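Local coordinates for mandelate racemase/muconate lactonizing enzyme, C-terminal domain protein (Paracoccus denitrificans, PDB 4DWD) that binds magnesium and, as a member of the enolase superfamily, probably acts as a hydro-lyase, at residues B[125-130]-B[317-322]; B[265-270]-B[292-297]. One frame throughout, in Å; residues are numbered along the deposited sequence.

Both contacts lie in the barrel domain of this enolase-superfamily chain, with centres about 13 Å apart. Along the sequence the order is 125-130, 265-270, 292-297, 317-322, so contact 2 forms wholly within the span that contact 1 brackets. Contact 1 lies where strand 125-132 meets the chain leading into strand 323-325, and so helps bring the two ends of the barrel sheet together; contact 2 pairs strands 267-268 and 294-295, which helix 277-291 connects. They meet directly: K321 NZ makes a salt bridge to E294 OE1 at 2.7 Å, and K321 CB packs on V296 CG1. The closing segment is thereby fastened to the strand before it, and both contacts touch a second subunit.

Contact 1 of 2, residues B[125-130]-B[317-322]; sequences RLPCYS and MHMTKP
P127 and Y129 pack against M319 and P322 in a largely apolar contact where strand 125-132 of the barrel meets the loop that runs into strand 323-325. Without a hydrogen bond between the two segments, the evidence is apolar side-chain packing combined with the P322 ring lying against the strand backbone: 275 Å² is buried in total, and the backbones are nearest at C128 and P322, with CA atoms 4.8 Å apart. Immediately beyond, P127 and Y129 form backbone hydrogen bonds with V323, so this packing leads into the parallel strand pair that closes the barrel.

At one end, the selenomethionine M319 bends at chi3 (79°) and presents its methyl end-on to the pyrrolidine of P127, M319 CE standing 3.7 Å from P127 CD and equally near CG. L126 CD2 is a looser neighbour of the selenium. At the other end, P322 CB is 3.4 Å from P127 O and touches C128 C, then reaches Y129 CB at 3.9 Å.

Y129 holds CG between its backbone N and carbonyl carbon (chi1 77°), which sets the aromatic edge beside the P322 carbonyl. P322 O lies in the ring plane, 3.3 Å from Y129 CD2. W221 meets the same ring edge-to-face, while K160 hydrogen-bonds the hydroxyl. The side chain of Y129 comes within about 4 Å of that of E223, a residue of a calcium site seen in this protein, with no ion bound to this chain here.

A carbonyl oxygen facing C-H groups at a ring edge suggests a mild electrostatic attraction, which probably helps, with W221 and K160, to hold the ring beside E223.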
loop_
_atom_site.group_PDB
_atom_site.type_symbol
_atom_site.label_atom_id
_atom_site.label_comp_id
_atom_site.label_asym_id
_atom_site.label_seq_id
_atom_site.Cartn_x
_atom_site.Cartn_y
_atom_site.Cartn_z
ATOM N N ARG B 125 26.490 25.426 24.591
ATOM C CA ARG B 125 27.458 24.360 24.825
ATOM C C ARG B 125 26.903 23.077 24.235
ATOM O O ARG B 125 25.876 22.568 24.676
ATOM C CB ARG B 125 27.751 24.197 26.310
ATOM C CG ARG B 125 28.612 25.310 26.858
ATOM C CD ARG B 125 29.012 25.005 28.282
ATOM N NE ARG B 125 29.661 26.145 28.918
ATOM C CZ ARG B 125 30.190 26.116 30.134
ATOM N NH1 ARG B 125 30.155 25.014 30.849
ATOM N NH2 ARG B 125 30.760 27.195 30.629
ATOM N N LEU B 126 27.566 22.571 23.204
ATOM C CA LEU B 126 27.013 21.449 22.456
ATOM C C LEU B 126 27.855 20.208 22.688
ATOM O O LEU B 126 29.059 20.237 22.455
ATOM C CB LEU B 126 26.944 21.777 20.962
ATOM C CG LEU B 126 26.020 22.915 20.515
ATOM C CD1 LEU B 126 26.696 24.274 20.650
ATOM C CD2 LEU B 126 25.541 22.703 19.080
ATOM N N PRO B 127 27.229 19.114 23.155
ATOM C CA PRO B 127 28.015 17.889 23.347
ATOM C C PRO B 127 28.588 17.366 22.033
ATOM O O PRO B 127 27.976 17.546 20.976
ATOM C CB PRO B 127 26.999 16.897 23.921
ATOM C CG PRO B 127 25.669 17.426 23.504
ATOM C CD PRO B 127 25.808 18.919 23.489
ATOM N N CYS B 128 29.754 16.732 22.107
ATOM C CA CYS B 128 30.365 16.128 20.922
ATOM C C CYS B 128 30.324 14.594 20.970
ATOM O O CYS B 128 30.149 14.002 22.041
ATOM C CB CYS B 128 31.811 16.611 20.744
ATOM S SG CYS B 128 33.035 15.825 21.826
ATOM N N TYR B 129 30.453 13.954 19.808
ATOM C CA TYR B 129 30.777 12.526 19.769
ATOM C C TYR B 129 32.060 12.311 18.987
ATOM O O TYR B 129 32.284 12.963 17.963
ATOM C CB TYR B 129 29.603 11.670 19.249
ATOM C CG TYR B 129 29.301 11.637 17.754
ATOM C CD1 TYR B 129 30.024 10.812 16.896
ATOM C CD2 TYR B 129 28.239 12.381 17.212
ATOM C CE1 TYR B 129 29.720 10.738 15.542
ATOM C CE2 TYR B 129 27.930 12.314 15.854
ATOM C CZ TYR B 129 28.677 11.491 15.029
ATOM O OH TYR B 129 28.395 11.399 13.691
ATOM N N SER B 130 32.919 11.427 19.489
ATOM C CA SER B 130 34.162 11.097 18.806
ATOM C C SER B 130 33.841 10.159 17.657
ATOM O O SER B 130 33.357 9.036 17.876
ATOM C CB SER B 130 35.151 10.419 19.760
ATOM O OG SER B 130 35.511 11.277 20.825
HETATM N N MSE B 317 15.677 22.148 18.527
HETATM C CA MSE B 317 15.010 21.911 19.809
HETATM C C MSE B 317 15.290 20.514 20.307
HETATM O O MSE B 317 15.894 20.348 21.371
HETATM C CB MSE B 317 13.517 22.164 19.657
HETATM C CG MSE B 317 12.798 21.941 20.983
HETATM SE SE MSE B 317 10.883 22.362 20.776
HETATM C CE MSE B 317 10.533 21.278 19.156
ATOM N N HIS B 318 14.860 19.509 19.540
ATOM C CA HIS B 318 14.997 18.109 19.957
ATOM C C HIS B 318 16.276 17.521 19.464
ATOM O O HIS B 318 16.271 16.636 18.594
ATOM C CB HIS B 318 13.818 17.262 19.481
ATOM C CG HIS B 318 12.498 17.657 20.082
ATOM N ND1 HIS B 318 11.349 17.623 19.379
ATOM C CD2 HIS B 318 12.166 18.102 21.365
ATOM C CE1 HIS B 318 10.331 18.026 20.170
ATOM N NE2 HIS B 318 10.835 18.325 21.380
HETATM N N MSE B 319 17.390 18.009 20.003
HETATM C CA MSE B 319 18.701 17.396 19.744
HETATM C C MSE B 319 18.773 16.075 20.476
HETATM O O MSE B 319 18.573 16.018 21.690
HETATM C CB MSE B 319 19.838 18.330 20.151
HETATM C CG MSE B 319 21.011 18.199 19.183
HETATM SE SE MSE B 319 22.476 19.490 19.512
HETATM C CE MSE B 319 23.163 18.407 20.974
ATOM N N THR B 320 19.035 15.002 19.731
ATOM C CA THR B 320 19.006 13.643 20.276
ATOM C C THR B 320 20.367 12.954 20.286
ATOM O O THR B 320 20.583 12.009 21.051
ATOM C CB THR B 320 18.041 12.752 19.477
ATOM O OG1 THR B 320 18.369 12.835 18.078
ATOM C CG2 THR B 320 16.601 13.192 19.691
ATOM N N LYS B 321 21.271 13.418 19.428
ATOM C CA LYS B 321 22.627 12.871 19.356
ATOM C C LYS B 321 23.598 14.046 19.345
ATOM O O LYS B 321 23.209 15.162 19.001
ATOM C CB LYS B 321 22.802 11.983 18.103
ATOM C CG LYS B 321 21.780 10.849 17.963
ATOM C CD LYS B 321 22.068 9.666 18.871
ATOM C CE LYS B 321 21.232 8.441 18.510
ATOM N NZ LYS B 321 19.758 8.652 18.611
ATOM N N PRO B 322 24.853 13.816 19.747
ATOM C CA PRO B 322 25.821 14.899 19.808
ATOM C C PRO B 322 26.328 15.361 18.439
ATOM O O PRO B 322 26.003 14.777 17.414
ATOM C CB PRO B 322 26.981 14.292 20.602
ATOM C CG PRO B 322 26.422 13.078 21.256
ATOM C CD PRO B 322 25.403 12.564 20.294
#

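Contact 2 of 2, residues B[265-270]-B[292-297]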
loop_
_atom_site.group_PDB
_atom_site.type_symbol
_atom_site.label_atom_id
_atom_site.label_comp_id
_atom_site.label_asym_id
_atom_site.label_seq_id
_atom_site.Cartn_x
_atom_site.Cartn_y
_atom_site.Cartn_z
ATOM N N VAL B 265 13.563 5.610 6.745
ATOM C CA VAL B 265 14.669 6.085 7.591
ATOM C C VAL B 265 14.160 7.115 8.623
ATOM O O VAL B 265 13.429 8.061 8.272
ATOM C CB VAL B 265 15.820 6.634 6.721
ATOM C CG1 VAL B 265 16.896 7.268 7.589
ATOM C CG2 VAL B 265 16.391 5.505 5.851
ATOM N N ARG B 266 14.548 6.935 9.894
ATOM C CA ARG B 266 14.030 7.777 10.969
ATOM C C ARG B 266 15.115 8.615 11.649
ATOM O O ARG B 266 14.866 9.241 12.660
ATOM C CB ARG B 266 13.267 6.926 11.999
ATOM C CG ARG B 266 12.089 6.161 11.402
ATOM C CD ARG B 266 11.017 7.113 10.923
ATOM N NE ARG B 266 9.976 6.434 10.147
ATOM C CZ ARG B 266 9.781 6.564 8.837
ATOM N NH1 ARG B 266 10.555 7.380 8.109
ATOM N NH2 ARG B 266 8.795 5.887 8.268
HETATM N N MSE B 267 16.312 8.631 11.068
HETATM C CA MSE B 267 17.403 9.508 11.537
HETATM C C MSE B 267 18.160 9.923 10.308
HETATM O O MSE B 267 18.735 9.065 9.606
HETATM C CB MSE B 267 18.301 8.747 12.533
HETATM C CG MSE B 267 19.492 9.582 13.005
HETATM SE SE MSE B 267 20.498 8.619 14.407
HETATM C CE MSE B 267 22.286 9.275 13.974
ATOM N N VAL B 268 18.172 11.229 10.018
ATOM C CA VAL B 268 18.777 11.721 8.779
ATOM C C VAL B 268 19.967 12.635 9.076
ATOM O O VAL B 268 19.965 13.379 10.071
ATOM C CB VAL B 268 17.757 12.424 7.833
ATOM C CG1 VAL B 268 16.664 11.438 7.413
ATOM C CG2 VAL B 268 17.180 13.693 8.474
ATOM N N GLN B 269 20.966 12.569 8.192
ATOM C CA GLN B 269 22.290 13.153 8.431
ATOM C C GLN B 269 22.870 13.890 7.216
ATOM O O GLN B 269 24.022 13.662 6.860
ATOM C CB GLN B 269 23.249 12.043 8.844
ATOM C CG GLN B 269 22.692 11.153 9.940
ATOM C CD GLN B 269 23.705 10.129 10.350
ATOM O OE1 GLN B 269 23.792 9.058 9.739
ATOM N NE2 GLN B 269 24.486 10.447 11.376
ATOM N N PRO B 270 22.086 14.809 6.603
ATOM C CA PRO B 270 22.716 15.591 5.540
ATOM C C PRO B 270 23.865 16.457 6.111
ATOM O O PRO B 270 23.939 16.688 7.329
ATOM C CB PRO B 270 21.563 16.461 5.031
ATOM C CG PRO B 270 20.702 16.671 6.245
ATOM C CD PRO B 270 20.774 15.357 6.994
ATOM N N GLY B 292 8.761 13.704 11.985
ATOM C CA GLY B 292 9.099 12.999 13.225
ATOM C C GLY B 292 10.360 12.160 13.115
ATOM O O GLY B 292 10.422 11.065 13.652
ATOM N N VAL B 293 11.358 12.665 12.406
ATOM C CA VAL B 293 12.616 11.953 12.282
ATOM C C VAL B 293 13.721 12.748 12.970
ATOM O O VAL B 293 13.675 13.991 13.017
ATOM C CB VAL B 293 12.986 11.608 10.814
ATOM C CG1 VAL B 293 11.834 10.952 10.062
ATOM C CG2 VAL B 293 13.490 12.797 10.065
ATOM N N GLU B 294 14.704 12.025 13.492
ATOM C CA GLU B 294 15.872 12.648 14.118
ATOM C C GLU B 294 16.742 13.360 13.088
ATOM O O GLU B 294 16.856 12.924 11.949
ATOM C CB GLU B 294 16.723 11.603 14.843
ATOM C CG GLU B 294 16.104 11.007 16.102
ATOM C CD GLU B 294 17.017 9.954 16.701
ATOM O OE1 GLU B 294 17.999 10.325 17.388
ATOM O OE2 GLU B 294 16.772 8.755 16.473
ATOM N N PHE B 295 17.357 14.458 13.510
ATOM C CA PHE B 295 18.212 15.277 12.643
ATOM C C PHE B 295 19.619 15.351 13.242
ATOM O O PHE B 295 19.830 15.998 14.274
ATOM C CB PHE B 295 17.593 16.666 12.487
ATOM C CG PHE B 295 18.259 17.514 11.458
ATOM C CD1 PHE B 295 18.067 17.259 10.094
ATOM C CD2 PHE B 295 19.066 18.580 11.842
ATOM C CE1 PHE B 295 18.674 18.051 9.142
ATOM C CE2 PHE B 295 19.672 19.388 10.885
ATOM C CZ PHE B 295 19.474 19.115 9.532
ATOM N N VAL B 296 20.563 14.632 12.636
ATOM C CA VAL B 296 21.898 14.426 13.211
ATOM C C VAL B 296 22.927 14.606 12.077
ATOM O O VAL B 296 23.371 13.639 11.475
ATOM C CB VAL B 296 22.040 13.028 13.871
ATOM C CG1 VAL B 296 23.406 12.874 14.544
ATOM C CG2 VAL B 296 20.912 12.772 14.880
ATOM N N PRO B 297 23.274 15.854 11.762
ATOM C CA PRO B 297 24.089 16.121 10.569
ATOM C C PRO B 297 25.425 15.390 10.545
ATOM O O PRO B 297 26.100 15.267 11.577
ATOM C CB PRO B 297 24.340 17.621 10.654
ATOM C CG PRO B 297 23.130 18.149 11.358
ATOM C CD PRO B 297 22.814 17.101 12.402
HETATM O O HOH W 1 14.424 8.005 15.453
#
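M267 carries CG anti to its backbone N (chi1 177°), which runs the side chain past E294 to V296, where M267 CE rests 3.8 Å from V296 CB. F295 is also extended at its first torsion (-171°) on the other face of the strand pair; there F295 CD1 lies 4.0 Å from V268 CG2, and F295 CE1 meets P270 CG at 3.8 Å.

Three backbone bonds fix the parallel register of M267 with E294 and V268 with F295: E294 N to R266 O, V268 N to E294 O, and V296 N to V268 O. Each spans 2.9 Å, and the last is almost straight (179°). This is a beta-alpha-beta unit whose helix 277-291 packs on P270, F295 and P297, while helix 254-263 adjoins V268 and V293.

R266 O accepts twice, from E294 N and from a water that also donates to E294 OE2 at 2.7 Å; the other carboxylate oxygen is held by T320 and K321.

Q269 and V296 lie side by side, pointing the same way, and the Q269 side chain approaches E223. Cut back to an alanine, this position is likely to lose the chain lying along V296, opening a gap there and beside E223.

Backbone bonds thus set the register. The V268 and F295 face is apolar; on the other, M267 lies beside E294, whose carboxylate, amid lysine, hydroxyl and water, is probably stabilised as an anion.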